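MdbA protein (Corynebacterium matruchotii ATCC 14266, PDB 6BO0) probably catalyses disulfide-bond formation in exported proteins, acting as a DsbA-like thiol-disulfide oxidoreductase of the thioredoxin superfamily. Local coordinates at residues A[127-130]-A[131-134]; A[139-142]-A[143-147]; A[22-26]-A[27-31]; A[65-69]-A[70-74]. All coordinates share one frame; numbering follows the deposited sequence. Where two conformers were deposited one is given.

Interaction 1: A[127-130]-A[131-134]; sequences KELK and DLAD
D131 reaches back along the first helical turn to the backbone of E128, its OD2 accepting from E128 N at 2.9 Å through the anti lone pair, with 155° at the hydrogen. With CG on the N side of its residue (chi1 -57°), the carboxylate hangs over the start of the helix rather than pointing outward. The close-packed part of the contact lies beneath it. E128 O is gripped by L132 N at 3.0 Å and more weakly by D131 N, and A133 N meets L129 O at 2.8 Å. The aliphatic stem of K127 folds across D131 at about a right angle, CD lying 3.7 Å from D131 CB, while K127 CB rests 4.0 Å from L132 CG. L132 faces helix 89-103, and A133 packs on helix 143-151.

The solvent side is looser. K130 runs alongside D131 and bends at its last torsion, bringing NZ to D131 OD1 in a weak salt bridge of 3.5 Å, and the D134 carboxylate stands beside K130 O, whose bond comes from D134 N. The outer ends of K127 and E128 turn elsewhere, K127 pairing with E6 and E128 with K92. E128 is the N-cap and D131 the N3 residue, so their bond is the half of a capping box in which the N3 side chain accepts from the N-cap N-H, here opening helix 129-138.

Interaction 2: A[139-142]-A[143-147]; sequences LGAK and DETVK
T145 at chi1 -58° and V146 at chi1 174° each aim a methyl back at A141: CG2 of T145 stands opposite the backbone N of its residue, CG2 of V146 beside it. A141 CB faces both branches, 4.0 Å from T145 CG2 and 4.0 Å from V146 CG2, so the alanine methyl packs the incoming loop against the first helical turn. The same T145 torsion sets OG1 against the stem of K142, 3.8 Å from its CB. That hydroxyl is bonded to D104, whose carboxylate also takes the N-H of K142; a residue outside the segments thus holds both the N-cap backbone and the third helical residue.

K142 N-H is fixed from outside, but K142 O serves the helix itself: V146 N donates to it at 3.0 Å in a nearly straight bond, 165° at the hydrogen. In the conformer given, the lysine chain kinks at its third torsion and carries NZ away to D103 O. On the solvent side, water 1 lies 3.0 Å from A141 O and 2.7 Å from D143 OD1 and can link loop to helix, though it cannot serve all its acceptors at once. Within the helix, K147 NZ and E144 OE1 form a long salt bridge on the exposed surface. G140, with positive phi, is the C-prime residue of the Schellman motif closing helix 129-138. Two residues later K142 is the N-cap of helix 143-151, making a tight helix-to-helix corner in the helical part of a DsbA-like fold.

Interaction 3: A[22-26]-A[27-31]; sequences KVDGS and AVQLV
K22 and Q29 face each other as an antiparallel hydrogen-bonded pair: Q29 N donates to K22 O at 2.8 Å, and K22 N returns a bond to Q29 O at 3.0 Å. Beyond the V23-V28 non-hydrogen-bonded pair, D24 and A27 repeat the pattern, D24 N reaching A27 O at 2.9 Å. A27 N closes the turn on D24 O, approaching from 48° above the carbonyl plane. Between the two bonded pairs, V23 CA comes to 3.3 Å from A27 O in a CA-H...O contact.

On the face shared by K22, D24, A27 and Q29, the side chains of K22 and Q29 run alongside each other. The lysine stem lies against the amide oxygen, with CE 3.7 Å from Q29 OE1. The other amide end turns toward D24 without a direct bond. Instead water 2 joins them, giving a proton to D24 OD2 and accepting from Q29 NE2, each at 2.7 Å, in one of the two conformers of D24. Q29 CG opposite its backbone N (chi1 178°) stretches the chain along this face to reach both neighbours.

Farther out, V23 and V28 turn the other face toward helix 89-103, while V28 and L30 bond through their backbones to strand 72-78. S26 OG is anchored on N165. G25 takes a positive phi, 64°, at the second position of the D24-A27 turn, where glycine is favoured. The result is a two-residue beta hairpin with a type II' turn, forming one edge of the thioredoxin-like sheet.

Interaction 4: A[65-69]-A[70-74]; sequences KLIED and GKVKV
G70, L66 and I67 carry this junction of helix and strand. G70 turns the chain with phi 86° and psi 18°, backbone angles suited to glycine, since a CB would run into D69 O. Its N-H drops onto I67 O at 3.0 Å, coming from well above the carbonyl plane. L66 O is the second anchor: K71 N donates to it at 3.0 Å, almost in line with the carbonyl, and V72 N adds a weak bond. The L66 side chain lies beneath the turn, with CD2 4.1 Å from K71 CB and CB 3.7 Å from V72 CG2.

I67 turns CG1 to the N side of its residue (chi1 -63°), setting this branch against two neighbouring strand methyls, 3.8 Å from V72 CG2 and 3.8 Å from V74 CG2. Water 3 donates to both I67 O and V72 O, bracing the helix end against the strand. One turn back, in the conformer given, K65 NZ grips D69 OD2 at 2.7 Å in a salt bridge. The paired bonds onto L66 and I67 define a Schellman motif, here ending helix 51-68 and returning the chain to strand 72-78 in the beta-alpha-beta crossover of the thioredoxin fold.

In the fold
Along the chain the order is interaction 3, interaction 4, interaction 1, interaction 2. The first two meet in the mixed sheet, their centres about 14 Å apart: strands 27-31 and 72-78 are neighbours there, probably bonded from L30 N to V74 O. The centres of interactions 1 and 2 are about 12 Å apart, in consecutive helices 129-138 and 143-151, touching where A133 packs on V146. Interactions 1 and 4 are about 31 Å apart between centres, on opposite sides of the chain's centre. Together they sample both parts of a DsbA-like architecture, the thioredoxin sheet and the helices set against it; helix 51-68, which ends at interaction 4, begins just after the oxidised Cys49.

Interaction 1: A[127-130]-A[131-134]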
loop_
_atom_site.group_PDB
_atom_site.type_symbol
_atom_site.label_atom_id
_atom_site.label_comp_id
_atom_site.label_asym_id
_atom_site.label_seq_id
_atom_site.Cartn_x
_atom_site.Cartn_y
_atom_site.Cartn_z
ATOM N N LYS A 127 -10.996 -6.042 -12.075
ATOM C CA LYS A 127 -11.014 -6.927 -10.907
ATOM C C LYS A 127 -12.048 -6.445 -9.905
ATOM O O LYS A 127 -11.971 -5.325 -9.409
ATOM C CB LYS A 127 -9.637 -6.986 -10.233
ATOM C CG LYS A 127 -8.526 -7.514 -11.103
ATOM C CD LYS A 127 -8.725 -8.947 -11.519
ATOM C CE LYS A 127 -7.662 -9.342 -12.527
ATOM N NZ LYS A 127 -7.944 -10.691 -13.101
ATOM N N GLU A 128 -13.016 -7.302 -9.612
ATOM C CA GLU A 128 -13.936 -7.049 -8.532
ATOM C C GLU A 128 -13.305 -7.539 -7.224
ATOM O O GLU A 128 -12.268 -8.217 -7.241
ATOM C CB GLU A 128 -15.280 -7.722 -8.793
ATOM C CG GLU A 128 -15.978 -7.190 -10.040
ATOM C CD GLU A 128 -16.229 -5.685 -9.987
ATOM O OE1 GLU A 128 -16.580 -5.119 -8.935
ATOM O OE2 GLU A 128 -16.106 -5.062 -11.046
ATOM N N LEU A 129 -13.954 -7.242 -6.101
ATOM C CA LEU A 129 -13.433 -7.709 -4.831
ATOM C C LEU A 129 -13.249 -9.221 -4.813
ATOM O O LEU A 129 -12.276 -9.708 -4.245
ATOM C CB LEU A 129 -14.340 -7.264 -3.699
ATOM C CG LEU A 129 -14.220 -5.777 -3.359
ATOM C CD1 LEU A 129 -15.357 -5.387 -2.444
ATOM C CD2 LEU A 129 -12.881 -5.437 -2.717
ATOM N N LYS A 130 -14.155 -9.994 -5.422
ATOM C CA LYS A 130 -13.970 -11.451 -5.403
ATOM C C LYS A 130 -12.695 -11.873 -6.145
ATOM O O LYS A 130 -12.074 -12.875 -5.803
ATOM C CB LYS A 130 -15.188 -12.171 -6.007
ATOM C CG LYS A 130 -15.468 -11.899 -7.480
ATOM C CD LYS A 130 -16.778 -12.485 -7.954
ATOM C CE LYS A 130 -16.877 -12.347 -9.456
ATOM N NZ LYS A 130 -15.938 -13.300 -10.101
ATOM N N ASP A 131 -12.339 -11.130 -7.185
ATOM C CA ASP A 131 -11.145 -11.420 -7.968
ATOM C C ASP A 131 -9.885 -11.058 -7.184
ATOM O O ASP A 131 -8.886 -11.790 -7.189
ATOM C CB ASP A 131 -11.176 -10.663 -9.304
ATOM C CG ASP A 131 -12.407 -10.976 -10.107
ATOM O OD1 ASP A 131 -12.646 -12.175 -10.359
ATOM O OD2 ASP A 131 -13.156 -10.036 -10.433
ATOM N N LEU A 132 -9.923 -9.908 -6.533
ATOM C CA LEU A 132 -8.839 -9.499 -5.645
ATOM C C LEU A 132 -8.666 -10.477 -4.496
ATOM O O LEU A 132 -7.543 -10.766 -4.090
ATOM C CB LEU A 132 -9.085 -8.082 -5.162
ATOM C CG LEU A 132 -9.021 -7.036 -6.252
ATOM C CD1 LEU A 132 -9.701 -5.740 -5.816
ATOM C CD2 LEU A 132 -7.595 -6.753 -6.656
ATOM N N ALA A 133 -9.779 -11.042 -4.011
ATOM C CA ALA A 133 -9.710 -12.072 -2.978
ATOM C C ALA A 133 -8.982 -13.318 -3.490
ATOM O O ALA A 133 -8.153 -13.893 -2.780
ATOM C CB ALA A 133 -11.108 -12.426 -2.501
ATOM N N ASP A 134 -9.284 -13.727 -4.726
ATOM C CA ASP A 134 -8.597 -14.884 -5.326
ATOM C C ASP A 134 -7.088 -14.625 -5.395
ATOM O O ASP A 134 -6.281 -15.534 -5.149
ATOM C CB ASP A 134 -9.111 -15.176 -6.733
ATOM C CG ASP A 134 -10.536 -15.657 -6.760
ATOM O OD1 ASP A 134 -11.023 -16.198 -5.749
ATOM O OD2 ASP A 134 -11.156 -15.496 -7.828
#

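Interaction 2: A[139-142]-A[143-147]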
loop_
_atom_site.group_PDB
_atom_site.type_symbol
_atom_site.label_atom_id
_atom_site.label_comp_id
_atom_site.label_asym_id
_atom_site.label_seq_id
_atom_site.Cartn_x
_atom_site.Cartn_y
_atom_site.Cartn_z
ATOM N N LEU A 139 -1.446 -15.398 -3.031
ATOM C CA LEU A 139 -0.297 -14.788 -2.351
ATOM C C LEU A 139 -0.219 -15.116 -0.864
ATOM O O LEU A 139 0.587 -14.534 -0.159
ATOM C CB LEU A 139 -0.271 -13.288 -2.586
ATOM C CG LEU A 139 -0.042 -12.922 -4.053
ATOM C CD1 LEU A 139 0.131 -11.398 -4.132
ATOM C CD2 LEU A 139 1.137 -13.616 -4.695
ATOM N N GLY A 140 -1.021 -16.062 -0.398
ATOM C CA GLY A 140 -0.834 -16.608 0.930
ATOM C C GLY A 140 -1.726 -16.081 2.029
ATOM O O GLY A 140 -1.502 -16.404 3.194
ATOM N N ALA A 141 -2.756 -15.301 1.695
ATOM C CA ALA A 141 -3.630 -14.750 2.736
ATOM C C ALA A 141 -4.393 -15.858 3.469
ATOM O O ALA A 141 -4.730 -16.887 2.888
ATOM C CB ALA A 141 -4.605 -13.762 2.130
ATOM N N LYS A 142 -4.718 -15.588 4.730
ATOM C CA LYS A 142 -5.563 -16.459 5.531
ATOM C C LYS A 142 -6.944 -16.605 4.901
ATOM O O LYS A 142 -7.430 -15.696 4.220
ATOM C CB LYS A 142 -5.730 -15.891 6.936
ATOM C CG LYS A 142 -4.462 -15.903 7.793
ATOM C CD LYS A 142 -4.709 -15.407 9.222
ATOM C CE LYS A 142 -4.875 -13.886 9.308
ATOM N NZ LYS A 142 -5.073 -13.329 10.689
ATOM N N ASP A 143 -7.598 -17.731 5.177
ATOM C CA ASP A 143 -8.938 -17.990 4.669
ATOM C C ASP A 143 -9.895 -16.861 5.018
ATOM O O ASP A 143 -10.700 -16.431 4.182
ATOM C CB ASP A 143 -9.455 -19.333 5.228
ATOM C CG ASP A 143 -8.606 -20.530 4.844
ATOM O OD1 ASP A 143 -7.878 -20.480 3.849
ATOM O OD2 ASP A 143 -8.730 -21.559 5.548
ATOM N N GLU A 144 -9.864 -16.400 6.266
ATOM C CA GLU A 144 -10.786 -15.354 6.692
ATOM C C GLU A 144 -10.501 -14.020 5.989
ATOM O O GLU A 144 -11.425 -13.237 5.730
ATOM C CB GLU A 144 -10.704 -15.201 8.213
ATOM C CG GLU A 144 -11.661 -14.194 8.803
ATOM C CD GLU A 144 -13.134 -14.555 8.724
ATOM O OE1 GLU A 144 -13.526 -15.657 8.228
ATOM O OE2 GLU A 144 -13.935 -13.690 9.142
ATOM N N THR A 145 -9.224 -13.767 5.708
ATOM C CA THR A 145 -8.857 -12.543 4.982
ATOM C C THR A 145 -9.443 -12.557 3.577
ATOM O O THR A 145 -9.984 -11.569 3.109
ATOM C CB THR A 145 -7.349 -12.387 4.933
ATOM O OG1 THR A 145 -6.852 -12.369 6.274
ATOM C CG2 THR A 145 -6.897 -11.151 4.171
ATOM N N VAL A 146 -9.315 -13.692 2.910
ATOM C CA VAL A 146 -9.852 -13.866 1.573
ATOM C C VAL A 146 -11.367 -13.600 1.591
ATOM O O VAL A 146 -11.892 -12.890 0.744
ATOM C CB VAL A 146 -9.503 -15.279 1.049
ATOM C CG1 VAL A 146 -10.175 -15.552 -0.292
ATOM C CG2 VAL A 146 -7.993 -15.445 0.896
ATOM N N LYS A 147 -12.059 -14.203 2.571
ATOM C CA LYS A 147 -13.499 -13.973 2.692
ATOM C C LYS A 147 -13.819 -12.481 2.892
ATOM O O LYS A 147 -14.729 -11.948 2.263
ATOM C CB LYS A 147 -14.045 -14.800 3.850
ATOM C CG LYS A 147 -15.548 -14.692 4.033
ATOM C CD LYS A 147 -16.000 -15.231 5.373
ATOM C CE LYS A 147 -15.825 -16.712 5.434
ATOM N NZ LYS A 147 -16.356 -17.196 6.730
HETATM O O HOH W 1 -6.888 -18.731 1.997
#

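Interaction 3: A[22-26]-A[27-31]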
loop_
_atom_site.group_PDB
_atom_site.type_symbol
_atom_site.label_atom_id
_atom_site.label_comp_id
_atom_site.label_asym_id
_atom_site.label_seq_id
_atom_site.Cartn_x
_atom_site.Cartn_y
_atom_site.Cartn_z
ATOM N N LYS A 22 0.759 -2.764 11.072
ATOM C CA LYS A 22 -0.481 -2.510 11.778
ATOM C C LYS A 22 -1.142 -1.251 11.234
ATOM O O LYS A 22 -0.520 -0.454 10.562
ATOM C CB LYS A 22 -0.285 -2.448 13.277
ATOM C CG LYS A 22 0.365 -1.180 13.731
ATOM C CD LYS A 22 0.305 -1.072 15.250
ATOM C CE LYS A 22 0.397 0.380 15.719
ATOM N NZ LYS A 22 -0.193 0.584 17.075
ATOM N N VAL A 23 -2.424 -1.111 11.482
ATOM C CA VAL A 23 -3.128 0.103 11.126
ATOM C C VAL A 23 -3.004 1.091 12.269
ATOM O O VAL A 23 -3.283 0.758 13.408
ATOM C CB VAL A 23 -4.582 -0.199 10.789
ATOM C CG1 VAL A 23 -5.338 1.077 10.474
ATOM C CG2 VAL A 23 -4.624 -1.173 9.616
ATOM N N ASP A 24 -2.539 2.291 11.939
ATOM C CA ASP A 24 -2.356 3.380 12.887
ATOM C C ASP A 24 -3.088 4.592 12.342
ATOM O O ASP A 24 -2.576 5.229 11.415
ATOM C CB ASP A 24 -0.865 3.729 13.038
ATOM C CG ASP A 24 -0.642 4.941 13.936
ATOM O OD1 ASP A 24 -1.418 5.089 14.909
ATOM O OD2 ASP A 24 0.293 5.737 13.688
ATOM N N GLY A 25 -4.258 4.913 12.888
ATOM C CA GLY A 25 -5.054 6.006 12.323
ATOM C C GLY A 25 -5.445 5.607 10.919
ATOM O O GLY A 25 -5.992 4.537 10.688
ATOM N N SER A 26 -5.091 6.428 9.946
ATOM C CA SER A 26 -5.409 6.104 8.562
ATOM C C SER A 26 -4.184 5.536 7.816
ATOM O O SER A 26 -4.234 5.376 6.605
ATOM C CB SER A 26 -5.974 7.329 7.840
ATOM O OG SER A 26 -5.089 8.446 7.940
ATOM N N ALA A 27 -3.119 5.209 8.544
ATOM C CA ALA A 27 -1.902 4.649 7.939
ATOM C C ALA A 27 -1.822 3.146 8.083
ATOM O O ALA A 27 -2.248 2.598 9.107
ATOM C CB ALA A 27 -0.672 5.227 8.623
ATOM N N VAL A 28 -1.251 2.492 7.076
ATOM C CA VAL A 28 -0.682 1.179 7.254
ATOM C C VAL A 28 0.773 1.391 7.654
ATOM O O VAL A 28 1.577 1.883 6.849
ATOM C CB VAL A 28 -0.815 0.301 5.982
ATOM C CG1 VAL A 28 -0.062 -0.998 6.179
ATOM C CG2 VAL A 28 -2.273 0.043 5.622
ATOM N N GLN A 29 1.081 1.072 8.910
ATOM C CA GLN A 29 2.400 1.330 9.477
ATOM C C GLN A 29 3.241 0.077 9.342
ATOM O O GLN A 29 2.862 -1.000 9.822
ATOM C CB GLN A 29 2.239 1.708 10.961
ATOM C CG GLN A 29 3.538 1.959 11.729
ATOM C CD GLN A 29 3.358 1.803 13.246
ATOM O OE1 GLN A 29 3.574 0.719 13.817
ATOM N NE2 GLN A 29 2.900 2.848 13.885
ATOM N N LEU A 30 4.401 0.252 8.725
ATOM C CA LEU A 30 5.393 -0.789 8.579
ATOM C C LEU A 30 6.625 -0.379 9.365
ATOM O O LEU A 30 7.245 0.650 9.097
ATOM C CB LEU A 30 5.768 -0.986 7.106
ATOM C CG LEU A 30 4.571 -1.155 6.155
ATOM C CD1 LEU A 30 5.097 -1.291 4.725
ATOM C CD2 LEU A 30 3.724 -2.373 6.518
ATOM N N VAL A 31 7.008 -1.204 10.318
ATOM C CA VAL A 31 8.105 -0.862 11.235
ATOM C C VAL A 31 8.617 -2.162 11.805
ATOM O O VAL A 31 7.860 -3.116 11.994
ATOM C CB VAL A 31 7.682 0.112 12.362
ATOM C CG1 VAL A 31 6.849 -0.568 13.432
ATOM C CG2 VAL A 31 8.895 0.772 12.976
HETATM O O HOH W 2 2.556 5.139 12.405
#

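Interaction 4: A[65-69]-A[70-74]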
loop_
_atom_site.group_PDB
_atom_site.type_symbol
_atom_site.label_atom_id
_atom_site.label_comp_id
_atom_site.label_asym_id
_atom_site.label_seq_id
_atom_site.Cartn_x
_atom_site.Cartn_y
_atom_site.Cartn_z
ATOM N N LYS A 65 14.541 -2.528 2.946
ATOM C CA LYS A 65 15.725 -2.661 3.776
ATOM C C LYS A 65 15.765 -1.628 4.897
ATOM O O LYS A 65 16.089 -1.957 6.044
ATOM C CB LYS A 65 16.981 -2.569 2.934
ATOM C CG LYS A 65 18.251 -2.722 3.779
ATOM C CD LYS A 65 19.498 -3.059 2.974
ATOM C CE LYS A 65 20.760 -3.010 3.834
ATOM N NZ LYS A 65 20.690 -3.896 5.022
ATOM N N LEU A 66 15.440 -0.377 4.568
ATOM C CA LEU A 66 15.393 0.651 5.586
ATOM C C LEU A 66 14.398 0.290 6.692
ATOM O O LEU A 66 14.661 0.534 7.866
ATOM C CB LEU A 66 15.066 2.013 4.973
ATOM C CG LEU A 66 16.129 2.607 4.045
ATOM C CD1 LEU A 66 15.559 3.840 3.400
ATOM C CD2 LEU A 66 17.424 2.920 4.779
ATOM N N ILE A 67 13.242 -0.266 6.317
ATOM C CA ILE A 67 12.261 -0.669 7.332
ATOM C C ILE A 67 12.841 -1.805 8.196
ATOM O O ILE A 67 12.844 -1.777 9.436
ATOM C CB ILE A 67 10.940 -1.153 6.701
ATOM C CG1 ILE A 67 10.249 -0.036 5.907
ATOM C CG2 ILE A 67 9.973 -1.631 7.815
ATOM C CD1 ILE A 67 9.161 -0.530 4.983
ATOM N N GLU A 68 13.350 -2.816 7.523
ATOM C CA GLU A 68 13.821 -3.984 8.249
ATOM C C GLU A 68 14.917 -3.612 9.249
ATOM O O GLU A 68 14.939 -4.095 10.393
ATOM C CB GLU A 68 14.310 -5.038 7.265
ATOM C CG GLU A 68 13.119 -5.675 6.548
ATOM C CD GLU A 68 13.445 -6.760 5.567
ATOM O OE1 GLU A 68 14.621 -6.917 5.212
ATOM O OE2 GLU A 68 12.492 -7.469 5.147
ATOM N N ASP A 69 15.806 -2.722 8.820
ATOM C CA ASP A 69 16.946 -2.342 9.637
ATOM C C ASP A 69 16.615 -1.360 10.760
ATOM O O ASP A 69 17.491 -1.055 11.564
ATOM C CB ASP A 69 18.038 -1.803 8.736
ATOM C CG ASP A 69 18.622 -2.876 7.823
ATOM O OD1 ASP A 69 18.220 -4.083 7.900
ATOM O OD2 ASP A 69 19.478 -2.512 7.008
ATOM N N GLY A 70 15.394 -0.851 10.824
ATOM C CA GLY A 70 14.987 0.019 11.901
ATOM C C GLY A 70 15.325 1.473 11.651
ATOM O O GLY A 70 15.186 2.308 12.557
ATOM N N LYS A 71 15.595 1.818 10.389
ATOM C CA LYS A 71 15.928 3.210 10.046
ATOM C C LYS A 71 14.700 4.088 9.829
ATOM O O LYS A 71 14.767 5.302 10.050
ATOM C CB LYS A 71 16.817 3.284 8.791
ATOM C CG LYS A 71 18.122 2.515 8.866
ATOM C CD LYS A 71 19.099 3.089 9.878
ATOM C CE LYS A 71 19.807 4.324 9.350
ATOM N NZ LYS A 71 20.875 4.818 10.280
ATOM N N VAL A 72 13.589 3.479 9.421
ATOM C CA VAL A 72 12.371 4.195 9.131
ATOM C C VAL A 72 11.161 3.402 9.610
ATOM O O VAL A 72 11.191 2.160 9.700
ATOM C CB VAL A 72 12.168 4.461 7.605
ATOM C CG1 VAL A 72 13.293 5.321 7.052
ATOM C CG2 VAL A 72 12.040 3.175 6.798
ATOM N N LYS A 73 10.122 4.171 9.933
ATOM C CA LYS A 73 8.766 3.681 10.123
ATOM C C LYS A 73 8.015 4.249 8.926
ATOM O O LYS A 73 7.916 5.470 8.776
ATOM C CB LYS A 73 8.174 4.246 11.423
ATOM C CG LYS A 73 6.682 4.007 11.614
ATOM C CD LYS A 73 6.138 4.669 12.864
ATOM C CE LYS A 73 6.376 3.808 14.085
ATOM N NZ LYS A 73 5.839 4.450 15.318
ATOM N N VAL A 74 7.476 3.373 8.070
ATOM C CA VAL A 74 6.773 3.813 6.869
ATOM C C VAL A 74 5.274 3.754 7.112
ATOM O O VAL A 74 4.738 2.706 7.521
ATOM C CB VAL A 74 7.164 2.972 5.639
ATOM C CG1 VAL A 74 6.210 3.199 4.474
ATOM C CG2 VAL A 74 8.586 3.263 5.203
HETATM O O HOH W 3 11.683 -0.119 11.224
#